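Local coordinates for protein Pre-mRNA-splicing factor SAD1 (Saccharomyces cerevisiae, PDB 4MSX) that promotes assembly of newly made U4 snRNA into the U4/U6 snRNP and is required for pre-mRNA splicing, although its deubiquitinase fold is catalytically inactive, at residues Asn149-Ala154 with Lys238-His243; Glu165-Gln170 with Tyr179-Ile184; His211-His216 with Cys230-Trp235. One frame throughout, in Å; residues are numbered along the deposited sequence.

Contact 1 of 3, residues Asn149-Ala154 with Lys238-His243; sequences NSIKFA and KLFKHH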
loop_
_atom_site.group_PDB
_atom_site.type_symbol
_atom_site.label_atom_id
_atom_site.label_comp_id
_atom_site.label_asym_id
_atom_site.label_seq_id
_atom_site.Cartn_x
_atom_site.Cartn_y
_atom_site.Cartn_z
ATOM N N ASN A 149 19.064 -16.351 -9.228
ATOM C CA ASN A 149 18.660 -15.847 -7.919
ATOM C C ASN A 149 17.944 -14.510 -8.108
ATOM O O ASN A 149 16.925 -14.255 -7.497
ATOM C CB ASN A 149 19.883 -15.598 -7.003
ATOM C CG ASN A 149 20.548 -16.892 -6.522
ATOM O OD1 ASN A 149 19.894 -17.938 -6.379
ATOM N ND2 ASN A 149 21.862 -16.821 -6.265
ATOM N N SER A 150 18.557 -13.641 -8.893
ATOM C CA SER A 150 18.052 -12.305 -9.165
ATOM C C SER A 150 16.626 -12.385 -9.724
ATOM O O SER A 150 15.738 -11.652 -9.301
ATOM C CB SER A 150 18.966 -11.682 -10.212
ATOM O OG SER A 150 18.561 -10.407 -10.633
ATOM N N ILE A 151 16.394 -13.295 -10.680
ATOM C CA ILE A 151 15.069 -13.386 -11.303
ATOM C C ILE A 151 14.043 -13.968 -10.381
ATOM O O ILE A 151 12.913 -13.470 -10.287
ATOM C CB ILE A 151 15.127 -14.237 -12.646
ATOM C CG1 ILE A 151 15.859 -13.416 -13.693
ATOM C CG2 ILE A 151 13.719 -14.588 -13.120
ATOM C CD1 ILE A 151 16.338 -14.311 -14.906
ATOM N N LYS A 152 14.444 -14.969 -9.611
ATOM C CA LYS A 152 13.511 -15.582 -8.686
ATOM C C LYS A 152 13.151 -14.519 -7.591
ATOM O O LYS A 152 12.015 -14.468 -7.092
ATOM C CB LYS A 152 14.158 -16.775 -7.997
ATOM C CG LYS A 152 13.202 -17.612 -7.167
ATOM C CD LYS A 152 13.933 -18.847 -6.656
ATOM C CE LYS A 152 13.079 -19.691 -5.740
ATOM N NZ LYS A 152 13.808 -20.940 -5.319
ATOM N N PHE A 153 14.116 -13.682 -7.248
ATOM C CA PHE A 153 13.860 -12.648 -6.223
ATOM C C PHE A 153 12.873 -11.567 -6.768
ATOM O O PHE A 153 12.036 -11.031 -6.019
ATOM C CB PHE A 153 15.143 -11.991 -5.848
ATOM C CG PHE A 153 15.042 -11.118 -4.611
ATOM C CD1 PHE A 153 14.520 -9.832 -4.691
ATOM C CD2 PHE A 153 15.497 -11.593 -3.383
ATOM C CE1 PHE A 153 14.458 -9.008 -3.551
ATOM C CE2 PHE A 153 15.437 -10.760 -2.219
ATOM C CZ PHE A 153 14.934 -9.481 -2.326
ATOM N N ALA A 154 12.977 -11.242 -8.063
ATOM C CA ALA A 154 12.059 -10.292 -8.692
ATOM C C ALA A 154 10.622 -10.810 -8.666
ATOM O O ALA A 154 9.660 -10.012 -8.567
ATOM C CB ALA A 154 12.488 -9.995 -10.177
ATOM N N LYS A 238 16.020 -4.767 -4.639
ATOM C CA LYS A 238 16.611 -5.193 -5.927
ATOM C C LYS A 238 15.625 -5.136 -7.122
ATOM O O LYS A 238 15.679 -5.966 -8.041
ATOM C CB LYS A 238 17.118 -6.639 -5.764
ATOM C CG LYS A 238 18.324 -6.729 -4.823
ATOM C CD LYS A 238 18.440 -8.100 -4.095
ATOM C CE LYS A 238 18.353 -9.319 -4.974
ATOM N NZ LYS A 238 18.831 -10.580 -4.263
ATOM N N LEU A 239 14.710 -4.179 -7.102
ATOM C CA LEU A 239 13.719 -4.073 -8.180
ATOM C C LEU A 239 14.395 -3.905 -9.542
ATOM O O LEU A 239 15.343 -3.155 -9.661
ATOM C CB LEU A 239 12.851 -2.820 -7.934
ATOM C CG LEU A 239 11.910 -2.929 -6.724
ATOM C CD1 LEU A 239 11.206 -1.570 -6.467
ATOM C CD2 LEU A 239 10.876 -4.031 -6.973
ATOM N N PHE A 240 13.836 -4.498 -10.597
ATOM C CA PHE A 240 14.380 -4.246 -11.934
ATOM C C PHE A 240 14.064 -2.844 -12.402
ATOM O O PHE A 240 14.884 -2.201 -13.047
ATOM C CB PHE A 240 13.849 -5.298 -12.909
ATOM C CG PHE A 240 14.442 -6.687 -12.675
ATOM C CD1 PHE A 240 15.461 -6.886 -11.742
ATOM C CD2 PHE A 240 13.962 -7.794 -13.394
ATOM C CE1 PHE A 240 16.005 -8.173 -11.514
ATOM C CE2 PHE A 240 14.494 -9.083 -13.179
ATOM C CZ PHE A 240 15.509 -9.280 -12.251
ATOM N N LYS A 241 12.869 -2.359 -12.059
ATOM C CA LYS A 241 12.544 -0.963 -12.292
ATOM C C LYS A 241 11.912 -0.394 -11.013
ATOM O O LYS A 241 11.186 -1.089 -10.313
ATOM C CB LYS A 241 11.589 -0.791 -13.479
ATOM C CG LYS A 241 10.311 -1.577 -13.358
ATOM C CD LYS A 241 9.576 -1.602 -14.739
ATOM C CE LYS A 241 8.209 -2.291 -14.647
ATOM N NZ LYS A 241 8.321 -3.723 -14.173
ATOM N N HIS A 242 12.175 0.872 -10.754
ATOM C CA HIS A 242 11.925 1.423 -9.439
ATOM C C HIS A 242 10.441 1.838 -9.185
ATOM O O HIS A 242 10.184 2.817 -8.482
ATOM C CB HIS A 242 12.859 2.627 -9.198
ATOM C CG HIS A 242 12.530 3.810 -10.046
ATOM N ND1 HIS A 242 11.942 3.688 -11.290
ATOM C CD2 HIS A 242 12.674 5.138 -9.829
ATOM C CE1 HIS A 242 11.753 4.890 -11.807
ATOM N NE2 HIS A 242 12.186 5.786 -10.938
ATOM N N HIS A 243 9.495 1.078 -9.711
ATOM C CA HIS A 243 8.050 1.308 -9.485
ATOM C C HIS A 243 7.280 0.028 -9.718
ATOM O O HIS A 243 7.810 -0.930 -10.291
ATOM C CB HIS A 243 7.477 2.409 -10.392
ATOM C CG HIS A 243 7.875 2.291 -11.827
ATOM N ND1 HIS A 243 7.200 1.493 -12.726
ATOM C CD2 HIS A 243 8.856 2.903 -12.528
ATOM C CE1 HIS A 243 7.755 1.611 -13.920
ATOM N NE2 HIS A 243 8.767 2.452 -13.824
HETATM O O HOH W 1 16.240 -9.208 -8.142
#

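Contact 2 of 3, residues Glu165-Gln170 with Tyr179-Ile184; sequences EDFPRQ and YLNGFI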
loop_
_atom_site.group_PDB
_atom_site.type_symbol
_atom_site.label_atom_id
_atom_site.label_comp_id
_atom_site.label_asym_id
_atom_site.label_seq_id
_atom_site.Cartn_x
_atom_site.Cartn_y
_atom_site.Cartn_z
ATOM N N GLU A 165 17.077 -4.608 9.359
ATOM C CA GLU A 165 17.772 -3.615 10.179
ATOM C C GLU A 165 18.380 -2.501 9.358
ATOM O O GLU A 165 18.530 -1.389 9.852
ATOM C CB GLU A 165 18.853 -4.289 11.036
ATOM C CG GLU A 165 18.297 -5.386 11.911
ATOM C CD GLU A 165 19.411 -6.073 12.737
ATOM O OE1 GLU A 165 20.548 -5.545 12.753
ATOM O OE2 GLU A 165 19.165 -7.137 13.352
ATOM N N ASP A 166 18.743 -2.774 8.103
ATOM C CA ASP A 166 19.315 -1.714 7.292
ATOM C C ASP A 166 18.286 -1.131 6.298
ATOM O O ASP A 166 18.670 -0.551 5.284
ATOM C CB ASP A 166 20.510 -2.235 6.490
ATOM C CG ASP A 166 21.350 -1.096 5.886
ATOM O OD1 ASP A 166 21.298 0.046 6.410
ATOM O OD2 ASP A 166 22.060 -1.340 4.885
ATOM N N PHE A 167 16.995 -1.285 6.572
ATOM C CA PHE A 167 15.968 -0.674 5.678
ATOM C C PHE A 167 15.458 0.599 6.364
ATOM O O PHE A 167 15.321 0.603 7.582
ATOM C CB PHE A 167 14.765 -1.612 5.509
ATOM C CG PHE A 167 14.995 -2.780 4.601
ATOM C CD1 PHE A 167 16.194 -2.961 3.942
ATOM C CD2 PHE A 167 13.967 -3.682 4.384
ATOM C CE1 PHE A 167 16.394 -4.051 3.107
ATOM C CE2 PHE A 167 14.142 -4.772 3.578
ATOM C CZ PHE A 167 15.354 -4.965 2.917
ATOM N N PRO A 168 15.127 1.659 5.601
ATOM C CA PRO A 168 15.274 1.737 4.141
ATOM C C PRO A 168 16.690 2.198 3.775
ATOM O O PRO A 168 17.340 2.852 4.591
ATOM C CB PRO A 168 14.265 2.824 3.738
ATOM C CG PRO A 168 14.195 3.767 4.975
ATOM C CD PRO A 168 14.425 2.829 6.176
ATOM N N ARG A 169 17.150 1.890 2.566
ATOM C CA ARG A 169 18.450 2.370 2.086
ATOM C C ARG A 169 18.371 2.723 0.609
ATOM O O ARG A 169 17.448 2.266 -0.089
ATOM C CB ARG A 169 19.520 1.315 2.330
ATOM C CG ARG A 169 19.311 0.023 1.562
ATOM C CD ARG A 169 20.690 -0.631 1.253
ATOM N NE ARG A 169 20.569 -1.921 0.554
ATOM C CZ ARG A 169 20.074 -2.982 1.160
ATOM N NH1 ARG A 169 19.681 -2.854 2.422
ATOM N NH2 ARG A 169 19.974 -4.131 0.537
ATOM N N GLN A 170 19.315 3.515 0.110
ATOM C CA GLN A 170 19.296 3.876 -1.311
ATOM C C GLN A 170 19.712 2.675 -2.190
ATOM O O GLN A 170 20.686 1.986 -1.920
ATOM C CB GLN A 170 20.156 5.120 -1.608
ATOM C CG GLN A 170 19.635 6.409 -0.925
ATOM C CD GLN A 170 18.406 7.067 -1.607
ATOM O OE1 GLN A 170 18.071 6.792 -2.771
ATOM N NE2 GLN A 170 17.758 7.986 -0.876
ATOM N N TYR A 179 16.575 4.682 -5.846
ATOM C CA TYR A 179 15.302 4.812 -5.138
ATOM C C TYR A 179 15.585 4.408 -3.717
ATOM O O TYR A 179 16.591 3.735 -3.453
ATOM C CB TYR A 179 14.197 3.924 -5.733
ATOM C CG TYR A 179 14.475 2.426 -5.638
ATOM C CD1 TYR A 179 15.271 1.784 -6.584
ATOM C CD2 TYR A 179 13.924 1.649 -4.600
ATOM C CE1 TYR A 179 15.500 0.399 -6.513
ATOM C CE2 TYR A 179 14.162 0.280 -4.512
ATOM C CZ TYR A 179 14.938 -0.338 -5.489
ATOM O OH TYR A 179 15.184 -1.672 -5.389
ATOM N N LEU A 180 14.736 4.855 -2.787
ATOM C CA LEU A 180 14.847 4.442 -1.399
ATOM C C LEU A 180 13.884 3.272 -1.220
ATOM O O LEU A 180 12.679 3.453 -1.457
ATOM C CB LEU A 180 14.454 5.667 -0.500
ATOM C CG LEU A 180 14.534 5.530 1.013
ATOM C CD1 LEU A 180 15.986 5.304 1.434
ATOM C CD2 LEU A 180 13.959 6.811 1.728
ATOM N N ASN A 181 14.352 2.094 -0.800
ATOM C CA ASN A 181 13.484 0.914 -0.876
ATOM C C ASN A 181 12.331 1.076 0.138
ATOM O O ASN A 181 12.525 1.674 1.196
ATOM C CB ASN A 181 14.214 -0.429 -0.715
ATOM C CG ASN A 181 14.702 -0.717 0.726
ATOM O OD1 ASN A 181 15.408 0.093 1.330
ATOM N ND2 ASN A 181 14.296 -1.846 1.278
ATOM N N GLY A 182 11.139 0.619 -0.243
ATOM C CA GLY A 182 9.911 0.857 0.532
ATOM C C GLY A 182 9.234 2.163 0.147
ATOM O O GLY A 182 8.026 2.305 0.355
ATOM N N PHE A 183 9.979 3.112 -0.396
ATOM C CA PHE A 183 9.424 4.448 -0.688
ATOM C C PHE A 183 9.298 4.645 -2.204
ATOM O O PHE A 183 9.928 5.537 -2.785
ATOM C CB PHE A 183 10.319 5.546 -0.059
ATOM C CG PHE A 183 10.274 5.541 1.431
ATOM C CD1 PHE A 183 10.950 4.545 2.161
ATOM C CD2 PHE A 183 9.547 6.501 2.112
ATOM C CE1 PHE A 183 10.911 4.502 3.536
ATOM C CE2 PHE A 183 9.488 6.501 3.467
ATOM C CZ PHE A 183 10.189 5.466 4.210
ATOM N N ILE A 184 8.534 3.774 -2.856
ATOM C CA ILE A 184 8.453 3.782 -4.306
ATOM C C ILE A 184 7.004 4.020 -4.747
ATOM O O ILE A 184 6.079 3.850 -3.956
ATOM C CB ILE A 184 8.941 2.455 -4.917
ATOM C CG1 ILE A 184 8.101 1.289 -4.399
ATOM C CG2 ILE A 184 10.423 2.209 -4.595
ATOM C CD1 ILE A 184 8.466 -0.020 -5.026
#

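Contact 3 of 3, residues His211-His216 with Cys230-Trp235; sequences HFLLNH and CVKKIW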
loop_
_atom_site.group_PDB
_atom_site.type_symbol
_atom_site.label_atom_id
_atom_site.label_comp_id
_atom_site.label_asym_id
_atom_site.label_seq_id
_atom_site.Cartn_x
_atom_site.Cartn_y
_atom_site.Cartn_z
ATOM N N HIS A 211 5.803 -8.784 9.550
ATOM C CA HIS A 211 5.129 -10.072 9.482
ATOM C C HIS A 211 4.981 -10.529 8.014
ATOM O O HIS A 211 5.159 -11.735 7.682
ATOM C CB HIS A 211 3.750 -10.009 10.133
ATOM C CG HIS A 211 3.101 -11.349 10.275
ATOM N ND1 HIS A 211 3.410 -12.209 11.317
ATOM C CD2 HIS A 211 2.179 -11.988 9.517
ATOM C CE1 HIS A 211 2.716 -13.328 11.172
ATOM N NE2 HIS A 211 1.967 -13.221 10.088
ATOM N N PHE A 212 4.615 -9.587 7.131
ATOM C CA PHE A 212 4.451 -9.955 5.697
ATOM C C PHE A 212 5.798 -10.315 5.049
ATOM O O PHE A 212 5.860 -11.209 4.183
ATOM C CB PHE A 212 3.871 -8.768 4.893
ATOM C CG PHE A 212 2.356 -8.679 4.923
ATOM C CD1 PHE A 212 1.583 -9.723 4.478
ATOM C CD2 PHE A 212 1.733 -7.533 5.385
ATOM C CE1 PHE A 212 0.176 -9.620 4.450
ATOM C CE2 PHE A 212 0.312 -7.420 5.386
ATOM C CZ PHE A 212 -0.449 -8.466 4.927
ATOM N N LEU A 213 6.851 -9.558 5.384
ATOM C CA LEU A 213 8.152 -9.766 4.710
ATOM C C LEU A 213 8.799 -11.094 5.132
ATOM O O LEU A 213 9.455 -11.718 4.326
ATOM C CB LEU A 213 9.156 -8.671 5.019
ATOM C CG LEU A 213 8.741 -7.251 4.617
ATOM C CD1 LEU A 213 9.872 -6.242 4.831
ATOM C CD2 LEU A 213 8.271 -7.252 3.117
ATOM N N LEU A 214 8.612 -11.512 6.383
ATOM C CA LEU A 214 9.407 -12.661 6.929
ATOM C C LEU A 214 8.656 -13.975 6.925
ATOM O O LEU A 214 9.235 -15.020 7.238
ATOM C CB LEU A 214 9.895 -12.368 8.374
ATOM C CG LEU A 214 10.839 -11.173 8.450
ATOM C CD1 LEU A 214 11.141 -10.716 9.921
ATOM C CD2 LEU A 214 12.133 -11.500 7.761
ATOM N N ASN A 215 7.364 -13.943 6.622
ATOM C CA ASN A 215 6.588 -15.173 6.559
ATOM C C ASN A 215 6.087 -15.506 5.170
ATOM O O ASN A 215 6.117 -14.668 4.297
ATOM C CB ASN A 215 5.449 -15.079 7.532
ATOM C CG ASN A 215 5.967 -14.927 8.952
ATOM O OD1 ASN A 215 6.290 -15.919 9.601
ATOM N ND2 ASN A 215 6.147 -13.694 9.388
ATOM N N HIS A 216 5.646 -16.738 4.981
ATOM C CA HIS A 216 5.106 -17.156 3.698
ATOM C C HIS A 216 3.654 -17.464 3.924
ATOM O O HIS A 216 3.260 -17.836 5.016
ATOM C CB HIS A 216 5.910 -18.351 3.162
ATOM C CG HIS A 216 7.371 -18.050 3.112
ATOM N ND1 HIS A 216 7.919 -17.214 2.162
ATOM C CD2 HIS A 216 8.387 -18.383 3.949
ATOM C CE1 HIS A 216 9.216 -17.077 2.388
ATOM N NE2 HIS A 216 9.527 -17.780 3.465
ATOM N N CYS A 230 2.583 -8.239 -2.738
ATOM C CA CYS A 230 2.670 -6.784 -2.976
ATOM C C CYS A 230 3.595 -6.121 -1.933
ATOM O O CYS A 230 4.430 -5.254 -2.268
ATOM C CB CYS A 230 1.284 -6.137 -2.827
ATOM S SG CYS A 230 0.164 -6.648 -4.227
ATOM N N VAL A 231 3.377 -6.483 -0.666
ATOM C CA VAL A 231 4.146 -5.851 0.447
ATOM C C VAL A 231 5.624 -6.232 0.292
ATOM O O VAL A 231 6.500 -5.384 0.404
ATOM C CB VAL A 231 3.605 -6.270 1.841
ATOM C CG1 VAL A 231 4.538 -5.714 2.967
ATOM C CG2 VAL A 231 2.145 -5.790 2.014
ATOM N N LYS A 232 5.890 -7.499 -0.051
ATOM C CA LYS A 232 7.294 -7.903 -0.293
ATOM C C LYS A 232 7.955 -7.147 -1.444
ATOM O O LYS A 232 9.160 -6.802 -1.373
ATOM C CB LYS A 232 7.384 -9.404 -0.558
ATOM C CG LYS A 232 7.024 -10.257 0.695
ATOM C CD LYS A 232 6.824 -11.730 0.203
ATOM C CE LYS A 232 6.236 -12.655 1.230
ATOM N NZ LYS A 232 7.203 -12.874 2.265
ATOM N N LYS A 233 7.198 -6.860 -2.512
ATOM C CA LYS A 233 7.789 -6.079 -3.592
ATOM C C LYS A 233 7.957 -4.645 -3.226
ATOM O O LYS A 233 8.915 -4.010 -3.683
ATOM C CB LYS A 233 6.882 -6.161 -4.874
ATOM C CG LYS A 233 6.969 -7.571 -5.498
ATOM C CD LYS A 233 5.906 -7.755 -6.639
ATOM C CE LYS A 233 6.170 -9.106 -7.356
ATOM N NZ LYS A 233 5.037 -9.295 -8.420
ATOM N N ILE A 234 6.989 -4.077 -2.462
ATOM C CA ILE A 234 7.113 -2.648 -2.102
ATOM C C ILE A 234 8.462 -2.385 -1.406
ATOM O O ILE A 234 9.075 -1.307 -1.564
ATOM C CB ILE A 234 5.925 -2.252 -1.201
ATOM C CG1 ILE A 234 4.676 -2.066 -2.115
ATOM C CG2 ILE A 234 6.242 -0.988 -0.329
ATOM C CD1 ILE A 234 3.365 -2.008 -1.282
ATOM N N TRP A 235 8.924 -3.383 -0.652
ATOM C CA TRP A 235 10.183 -3.210 0.123
ATOM C C TRP A 235 11.426 -3.742 -0.619
ATOM O O TRP A 235 12.539 -3.690 -0.092
ATOM C CB TRP A 235 10.053 -3.859 1.526
ATOM C CG TRP A 235 9.255 -2.899 2.381
ATOM C CD1 TRP A 235 7.901 -2.925 2.641
ATOM C CD2 TRP A 235 9.771 -1.738 3.006
ATOM N NE1 TRP A 235 7.555 -1.814 3.448
ATOM C CE2 TRP A 235 8.693 -1.073 3.653
ATOM C CE3 TRP A 235 11.062 -1.185 3.097
ATOM C CZ2 TRP A 235 8.886 0.138 4.399
ATOM C CZ3 TRP A 235 11.253 -0.009 3.804
ATOM C CH2 TRP A 235 10.170 0.641 4.470
#

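Contact 1 of 3, residues Asn149-Ala154 with Lys238-His243
Lys238 opens the loop 238-243 by laying its side chain across the ring of Phe153, which stands on helix 146-155. The aliphatic end does much of the touching: CE sits over the middle of the ring, 3.8 Å from its centroid and 12° off the normal. The ammonium follows over the same face as a cation-pi contact, with NZ 3.9 Å from the centroid of the Phe153 ring. A bend at the third torsion of the lysine (chi3 50°) turns the chain so that it crosses the phenylalanine at about a right angle. Lysine suits this exposed margin of the contact, since its methylenes pack on the aromatic face while its charge meets the pi cloud. The carbonyl of Lys238 is joined to the helix less directly, by a water that donates to Ser150 O at 2.8 Å and to Lys238 O at 3.3 Å.

Leu239 turns its CB away from the helix and packs on Ile184 instead. Phe240 then returns to the helix, its CG anti to the carbonyl carbon (chi1 -71°), which brings the end of the ring up to Ser150, Ile151 and Ala154. Ala154 CB rests over one face, 3.7 Å from Phe240 CE2; a small methyl lets a flat ring come this close to the helix backbone. At the ring's edge lies Ser150 OG, 3.5 Å from Phe240 CE1, while the hydroxyl of Ser150 is hydrogen-bonded to Arg71. Further on, Lys241 NZ forms a salt bridge with Asp75.

The contact thus sets helix 146-155, within the predicted degenerate UBP-type zinc finger, against the loop that runs from helix 222-234 to strand 243-244 in the USP domain, and Phe240 also packs on Leu174, in the turn between strands 170-172 and 178-180.

Contact 2 of 3, residues Glu165-Gln170 with Tyr179-Ile184
Asn181 holds the amide nitrogen of its side chain over the centre of the Phe167 ring, with ND2 3.3 Å above the ring plane. Ring and amide planes stand 76° apart, so the amide meets the aromatic face steeply. The same nitrogen donates to Trp235 O. The oxygen of this amide faces the backbone: Arg169 N donates to Asn181 OD1 at 2.8 Å, in a straight bond (164° at the hydrogen) that arrives nearly along the C=O axis. Asn181 CG lies between the backbone N and the carbonyl carbon (chi1 72°), a torsion that folds the short side chain back toward 165-170. The return bond, Asn181 N to Arg169 O, is longer at 3.2 Å.

Beside this polar pair, Pro168, preceded by a cis peptide bond, supplies a compact apolar surface. Pro168 CB lies 3.8 Å from Leu180 CD1, and Pro168 CG 3.7 Å from Phe183 CE1. Leu180 also begins a type II turn ending at Phe183; Gly182 fits there because a CB would press on the preceding carbonyl oxygen. Gln170 and Leu180 form an antiparallel non-hydrogen-bonded pair where the hairpin 170-180 begins. Asp446 on strand 438-446 touches Pro168, Leu180 and Phe183.

Replacing Asn181 by a leucine would probably leave Arg169 N and Trp235 O without their side-chain partners in a buried place. The chemistry therefore is that of a buried amide used at both ends: its oxygen satisfies a backbone N-H, its nitrogen a backbone carbonyl, and the aromatic ring packs against it.

Contact 3 of 3, residues His211-His216 with Cys230-Trp235
Phe212 and Val231 meet in the apolar, tightly packed part of this helix pair. Val231 CG1 lies 3.7 Å from Phe212 CB, while its other methyl, CG2, sits over one face of the phenylalanine ring, 4.2 Å from the centroid. Leu213 works one position further on: its CD2 branch reaches the backbone of the second helix, 3.6 Å from Lys232 CA, and its CD1 rests 4.1 Å from Trp235 CB. Branched and aromatic side chains suit this buried side, which helix 189-203 and Tyr159 help to enclose.

Toward the end of helix 206-214 the contact turns polar. Lys232 runs extended until a bend at its last torsion (chi4 -69°) brings NZ to the carbonyl end of that helix, where it donates to Phe212 O and Asn215 O, both at 2.9 Å, and weakly to Leu213 O. Asn215 contributes little side chain, but its carbonyl is held. The loose side is exposed His216, its ring oblique to NZ and its ND1 bonded to Tyr156 OH. The partial negative charge at this helix end would be expected to favour the ammonium, consistent with a buried lysine gripped by backbone oxygens in the last turn and just beyond it.

In the fold
Centres of the three contacts lie about 14 Å from one another, and each touches the other two. Contact 1 joins residues 84 apart and closes a long loop of chain, within which contact 2 and then contact 3 follow in series. Helix 222-234 carries one side of contact 3, and the chain leaving it forms the loop 238-243 of contact 1; contact 2 packs on its end through Ile184 and Gly182. Tyr179 of contact 2 probably accepts a hydrogen bond from Leu239 N, and Gly182 CA lies against the Trp235 ring. Contact 1 joins the predicted zinc finger to the USP-family part, while contacts 2 and 3 knit the chain that lies between its two segments.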